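Local coordinates for glycosyl hydrolase family 2, TIM barrel domain protein (Faecalibacterium prausnitzii A2-165, PDB 6ED2) that is a gut microbial beta-glucuronidase of glycosyl hydrolase family 2, probably releasing glucuronic acid from glucuronide conjugates, at residues V101-S106 and R149-N154; V123-V128 and T145-Y150. One frame throughout, in Å; residues are numbered along the deposited sequence.

Contact 1 (V101-S106 and R149-N154)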
# COMPACT_ATOMS: atom_id res chain seq x y z
N VAL A 101 -29.98 -17.84 -37.58
CA VAL A 101 -29.86 -19.21 -38.07
C VAL A 101 -29.85 -19.15 -39.59
O VAL A 101 -30.86 -18.78 -40.19
CB VAL A 101 -30.99 -20.11 -37.55
CG1 VAL A 101 -30.87 -21.49 -38.17
CG2 VAL A 101 -30.96 -20.17 -36.03
N PRO A 102 -28.76 -19.52 -40.25
CA PRO A 102 -28.72 -19.45 -41.71
C PRO A 102 -29.74 -20.39 -42.34
O PRO A 102 -30.08 -21.43 -41.79
CB PRO A 102 -27.29 -19.88 -42.05
CG PRO A 102 -26.51 -19.71 -40.78
CD PRO A 102 -27.47 -19.93 -39.66
N ALA A 103 -30.22 -19.99 -43.52
CA ALA A 103 -31.10 -20.86 -44.29
C ALA A 103 -30.44 -22.21 -44.54
O ALA A 103 -31.10 -23.26 -44.45
CB ALA A 103 -31.46 -20.20 -45.62
N GLU A 104 -29.15 -22.21 -44.87
CA GLU A 104 -28.39 -23.39 -45.25
C GLU A 104 -28.05 -24.31 -44.06
O GLU A 104 -27.30 -25.28 -44.25
CB GLU A 104 -27.11 -22.96 -45.97
CG GLU A 104 -26.08 -22.24 -45.10
CD GLU A 104 -26.22 -20.70 -45.11
OE1 GLU A 104 -27.22 -20.16 -45.66
OE2 GLU A 104 -25.31 -20.05 -44.55
N TRP A 105 -28.57 -24.02 -42.86
CA TRP A 105 -28.52 -24.96 -41.75
C TRP A 105 -29.74 -25.88 -41.70
O TRP A 105 -29.76 -26.81 -40.88
CB TRP A 105 -28.39 -24.19 -40.43
CG TRP A 105 -27.00 -23.76 -40.18
CD1 TRP A 105 -25.98 -23.76 -41.08
CD2 TRP A 105 -26.45 -23.28 -38.95
NE1 TRP A 105 -24.82 -23.32 -40.49
CE2 TRP A 105 -25.09 -23.00 -39.18
CE3 TRP A 105 -26.97 -23.06 -37.67
CZ2 TRP A 105 -24.25 -22.53 -38.19
CZ3 TRP A 105 -26.14 -22.59 -36.69
CH2 TRP A 105 -24.79 -22.32 -36.95
N SER A 106 -30.74 -25.64 -42.54
CA SER A 106 -31.92 -26.50 -42.62
C SER A 106 -31.50 -27.96 -42.80
O SER A 106 -30.65 -28.27 -43.64
CB SER A 106 -32.81 -26.06 -43.78
OG SER A 106 -34.17 -26.34 -43.52
N ARG A 149 -36.61 -19.95 -36.38
CA ARG A 149 -36.95 -19.56 -37.74
C ARG A 149 -35.66 -19.50 -38.55
O ARG A 149 -34.67 -18.90 -38.11
CB ARG A 149 -37.66 -18.21 -37.77
CG ARG A 149 -38.77 -18.04 -36.76
CD ARG A 149 -38.70 -16.64 -36.15
NE ARG A 149 -39.69 -16.42 -35.09
CZ ARG A 149 -39.56 -15.49 -34.14
NH1 ARG A 149 -40.52 -15.35 -33.21
NH2 ARG A 149 -38.48 -14.70 -34.12
N TYR A 150 -35.67 -20.13 -39.72
CA TYR A 150 -34.48 -20.27 -40.55
C TYR A 150 -34.27 -19.05 -41.44
O TYR A 150 -35.23 -18.45 -41.94
CB TYR A 150 -34.57 -21.56 -41.38
CG TYR A 150 -34.40 -22.78 -40.50
CD1 TYR A 150 -33.16 -23.42 -40.38
CD2 TYR A 150 -35.46 -23.28 -39.75
CE1 TYR A 150 -33.00 -24.52 -39.55
CE2 TYR A 150 -35.31 -24.38 -38.93
CZ TYR A 150 -34.08 -25.00 -38.83
OH TYR A 150 -33.95 -26.08 -38.01
N ASN A 151 -33.00 -18.67 -41.63
CA ASN A 151 -32.60 -17.42 -42.27
C ASN A 151 -33.26 -16.21 -41.63
O ASN A 151 -33.59 -15.22 -42.29
CB ASN A 151 -32.85 -17.44 -43.78
CG ASN A 151 -31.72 -16.75 -44.56
OD1 ASN A 151 -30.55 -17.16 -44.47
ND2 ASN A 151 -32.07 -15.69 -45.30
N GLN A 152 -33.44 -16.26 -40.31
CA GLN A 152 -33.96 -15.13 -39.56
C GLN A 152 -33.23 -15.04 -38.23
O GLN A 152 -32.46 -15.93 -37.86
CB GLN A 152 -35.47 -15.25 -39.31
CG GLN A 152 -36.26 -15.42 -40.58
CD GLN A 152 -37.71 -15.66 -40.33
OE1 GLN A 152 -38.35 -14.91 -39.58
NE2 GLN A 152 -38.26 -16.71 -40.94
N PHE A 153 -33.48 -13.94 -37.53
CA PHE A 153 -32.99 -13.79 -36.18
C PHE A 153 -33.94 -14.48 -35.20
O PHE A 153 -35.15 -14.61 -35.44
CB PHE A 153 -32.82 -12.31 -35.82
CG PHE A 153 -31.58 -11.71 -36.41
CD1 PHE A 153 -30.34 -11.94 -35.82
CD2 PHE A 153 -31.65 -10.94 -37.57
CE1 PHE A 153 -29.18 -11.41 -36.37
CE2 PHE A 153 -30.49 -10.40 -38.14
CZ PHE A 153 -29.25 -10.63 -37.53
N ASN A 154 -33.37 -14.95 -34.09
CA ASN A 154 -34.09 -15.68 -33.06
C ASN A 154 -33.75 -15.10 -31.70
O ASN A 154 -32.60 -14.72 -31.46
CB ASN A 154 -33.75 -17.17 -33.13
CG ASN A 154 -34.22 -17.81 -34.42
OD1 ASN A 154 -35.32 -18.35 -34.47
ND2 ASN A 154 -33.42 -17.73 -35.47
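Asn-154 OD1 takes two donors, Arg-149 N at 2.8 Å on a lone pair and Asn-126 ND2, while Asn-154 ND2, lying 3.5 Å from Val-101 CG2, returns a bond to Arg-149 O at 3.1 Å. The amide is thus fixed by the backbone N and O of Arg-149. The other branch of Val-101, CG1, is anti to the backbone N and reaches Tyr-150 CD1 at 3.7 Å. Ala-103 N donates to Asn-151 OD1 at 3.0 Å, somewhat off the carbonyl plane. The methyl of Ala-103 lies against the same side chain, its CB 3.6 Å from Asn-151 CB, and a residue this small lets the amide come in close to the chain. Asn-151 occupies the third position of a type II turn from Arg-149 to Gln-152, where the backbone turns left-handed (phi 53°), a conformation asparagine tolerates well. At the last residue of the turn, Gln-152 O accepts a nearly straight bond from Val-101 N (3.1 Å). Ser-106 OG lies over one face of the Tyr-150 ring, whose hydroxyl bonds to Thr-145 O. Glu-104 forms a salt bridge with Arg-38 of the second subunit. In the sheet of the family's sugar-binding domain, the contact sits where antiparallel strands 92-101 and 152-161 meet; the 3-10 segment 103-105 leads on toward strand 109-114, and its Trp-105 packs inward on strands 38-51, 109-114 and 200-205.

Contact 2 (V123-V128 and T145-Y150)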
# COMPACT_ATOMS: atom_id res chain seq x y z
N VAL A 123 -34.11 -21.80 -20.18
CA VAL A 123 -33.76 -21.22 -21.47
C VAL A 123 -35.01 -21.19 -22.36
O VAL A 123 -35.70 -22.20 -22.50
CB VAL A 123 -32.62 -22.00 -22.14
CG1 VAL A 123 -32.32 -21.45 -23.53
CG2 VAL A 123 -31.39 -21.94 -21.24
N PHE A 124 -35.27 -20.03 -22.95
CA PHE A 124 -36.36 -19.83 -23.90
C PHE A 124 -35.77 -19.38 -25.23
O PHE A 124 -34.85 -18.56 -25.27
CB PHE A 124 -37.36 -18.79 -23.39
CG PHE A 124 -37.91 -19.09 -22.03
CD1 PHE A 124 -39.17 -19.66 -21.90
CD2 PHE A 124 -37.18 -18.80 -20.88
CE1 PHE A 124 -39.69 -19.94 -20.64
CE2 PHE A 124 -37.70 -19.09 -19.62
CZ PHE A 124 -38.95 -19.66 -19.51
N VAL A 125 -36.30 -19.94 -26.31
CA VAL A 125 -36.00 -19.47 -27.65
C VAL A 125 -37.32 -19.07 -28.31
O VAL A 125 -38.27 -19.86 -28.34
CB VAL A 125 -35.24 -20.52 -28.47
CG1 VAL A 125 -35.23 -20.17 -29.95
CG2 VAL A 125 -33.82 -20.62 -27.94
N ASN A 126 -37.40 -17.82 -28.78
CA ASN A 126 -38.64 -17.26 -29.31
C ASN A 126 -39.81 -17.50 -28.37
O ASN A 126 -40.90 -17.88 -28.78
CB ASN A 126 -38.95 -17.83 -30.70
CG ASN A 126 -37.82 -17.58 -31.68
OD1 ASN A 126 -37.19 -16.51 -31.65
ND2 ASN A 126 -37.54 -18.56 -32.54
N GLY A 127 -39.57 -17.30 -27.08
CA GLY A 127 -40.62 -17.40 -26.10
C GLY A 127 -40.96 -18.80 -25.62
O GLY A 127 -41.78 -18.92 -24.71
N VAL A 128 -40.38 -19.86 -26.18
CA VAL A 128 -40.73 -21.22 -25.77
C VAL A 128 -39.57 -21.84 -25.00
O VAL A 128 -38.41 -21.77 -25.43
CB VAL A 128 -41.18 -22.09 -26.96
CG1 VAL A 128 -41.53 -21.25 -28.19
CG2 VAL A 128 -40.19 -23.18 -27.30
N THR A 145 -33.91 -27.15 -32.83
CA THR A 145 -34.10 -27.45 -34.24
C THR A 145 -35.48 -27.07 -34.75
O THR A 145 -35.61 -26.47 -35.82
CB THR A 145 -33.85 -28.94 -34.47
OG1 THR A 145 -32.53 -29.25 -34.04
CG2 THR A 145 -34.03 -29.29 -35.95
N ASN A 146 -36.53 -27.42 -34.01
CA ASN A 146 -37.89 -27.17 -34.46
C ASN A 146 -38.49 -25.92 -33.87
O ASN A 146 -39.69 -25.71 -34.03
CB ASN A 146 -38.79 -28.36 -34.13
CG ASN A 146 -38.30 -29.63 -34.77
OD1 ASN A 146 -38.16 -30.66 -34.10
ND2 ASN A 146 -37.99 -29.57 -36.06
N ILE A 147 -37.70 -25.09 -33.20
CA ILE A 147 -38.20 -23.85 -32.63
C ILE A 147 -37.70 -22.61 -33.37
O ILE A 147 -38.38 -21.58 -33.35
CB ILE A 147 -37.82 -23.78 -31.13
CG1 ILE A 147 -38.24 -25.06 -30.41
CG2 ILE A 147 -38.46 -22.59 -30.47
CD1 ILE A 147 -39.74 -25.29 -30.42
N VAL A 148 -36.55 -22.68 -34.02
CA VAL A 148 -35.96 -21.51 -34.65
C VAL A 148 -36.64 -21.22 -35.98
O VAL A 148 -37.18 -22.12 -36.64
CB VAL A 148 -34.44 -21.71 -34.85
CG1 VAL A 148 -33.72 -21.68 -33.50
CG2 VAL A 148 -34.17 -23.00 -35.60
N ARG A 149 -36.61 -19.95 -36.38
CA ARG A 149 -36.95 -19.56 -37.74
C ARG A 149 -35.66 -19.50 -38.55
O ARG A 149 -34.67 -18.90 -38.11
CB ARG A 149 -37.66 -18.21 -37.77
CG ARG A 149 -38.77 -18.04 -36.76
CD ARG A 149 -38.70 -16.64 -36.15
NE ARG A 149 -39.69 -16.42 -35.09
CZ ARG A 149 -39.56 -15.49 -34.14
NH1 ARG A 149 -40.52 -15.35 -33.21
NH2 ARG A 149 -38.48 -14.70 -34.12
N TYR A 150 -35.67 -20.13 -39.72
CA TYR A 150 -34.48 -20.27 -40.55
C TYR A 150 -34.27 -19.05 -41.44
O TYR A 150 -35.23 -18.45 -41.94
CB TYR A 150 -34.57 -21.56 -41.38
CG TYR A 150 -34.40 -22.78 -40.50
CD1 TYR A 150 -33.16 -23.42 -40.38
CD2 TYR A 150 -35.46 -23.28 -39.75
CE1 TYR A 150 -33.00 -24.52 -39.55
CE2 TYR A 150 -35.31 -24.38 -38.93
CZ TYR A 150 -34.08 -25.00 -38.83
OH TYR A 150 -33.95 -26.08 -38.01
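Asn-126 holds its CG anti to the carbonyl carbon (chi1 -58°), aiming its amide at the 145-150 loop, while a bend at chi2 (139°) swings the Arg-149 chain back over that amide. The two flat groups stack with planes 19° apart. Asn-126 OD1 lies over one guanidinium face, toward the rim, 3.3 Å from Arg-149 NH2; the direction is wrong for a hydrogen bond, so this is polar stacking. The other end of the amide does the bonding: Asn-126 ND2 donates to Ile-147 O at 3.2 Å, approaching from above the carbonyl plane, and also to Asn-154 OD1, while OD1 accepts from Lys-155 N. Asn-126 and Gly-127 are the central pair of a type I' turn, the Asn-Gly sequence well known in two-residue beta-hairpins, here joining strands 120-125 and 128-134. Both residues adopt left-handed backbone angles, readily reached by asparagine and glycine. Beside this polar group, branched aliphatic side chains fill the angle between hairpin and loop. Ile-147 CG2 touches Val-128 CG2 at 3.7 Å and Val-125 O at 3.5 Å. Deeper in, Val-125 CG1 meets Val-148 CG1 at 4.1 Å, and both valines also pack on Phe-99 of strand 92-101.

Both contacts lie at one end of the family's sugar-binding domain, away from the magnesium site, and both use the loop that leads into strand 152-161, sharing Arg-149 and Tyr-150. Contact 1 secures that loop mainly through backbone groups and asparagine amides beside strand 92-101, and it borders the second subunit. Contact 2 touches no other chain; it sets a hairpin tip on the loop with a single hydrogen bond, a stacked amide and aliphatic packing. Each has a buried inner part, around Val-101 and Asn-154 in one and Val-125 and Val-148 in the other, with more exposed residues outside. The amide oxygen of Asn-154, taking Asn-126 ND2, is the atom where the two contacts meet.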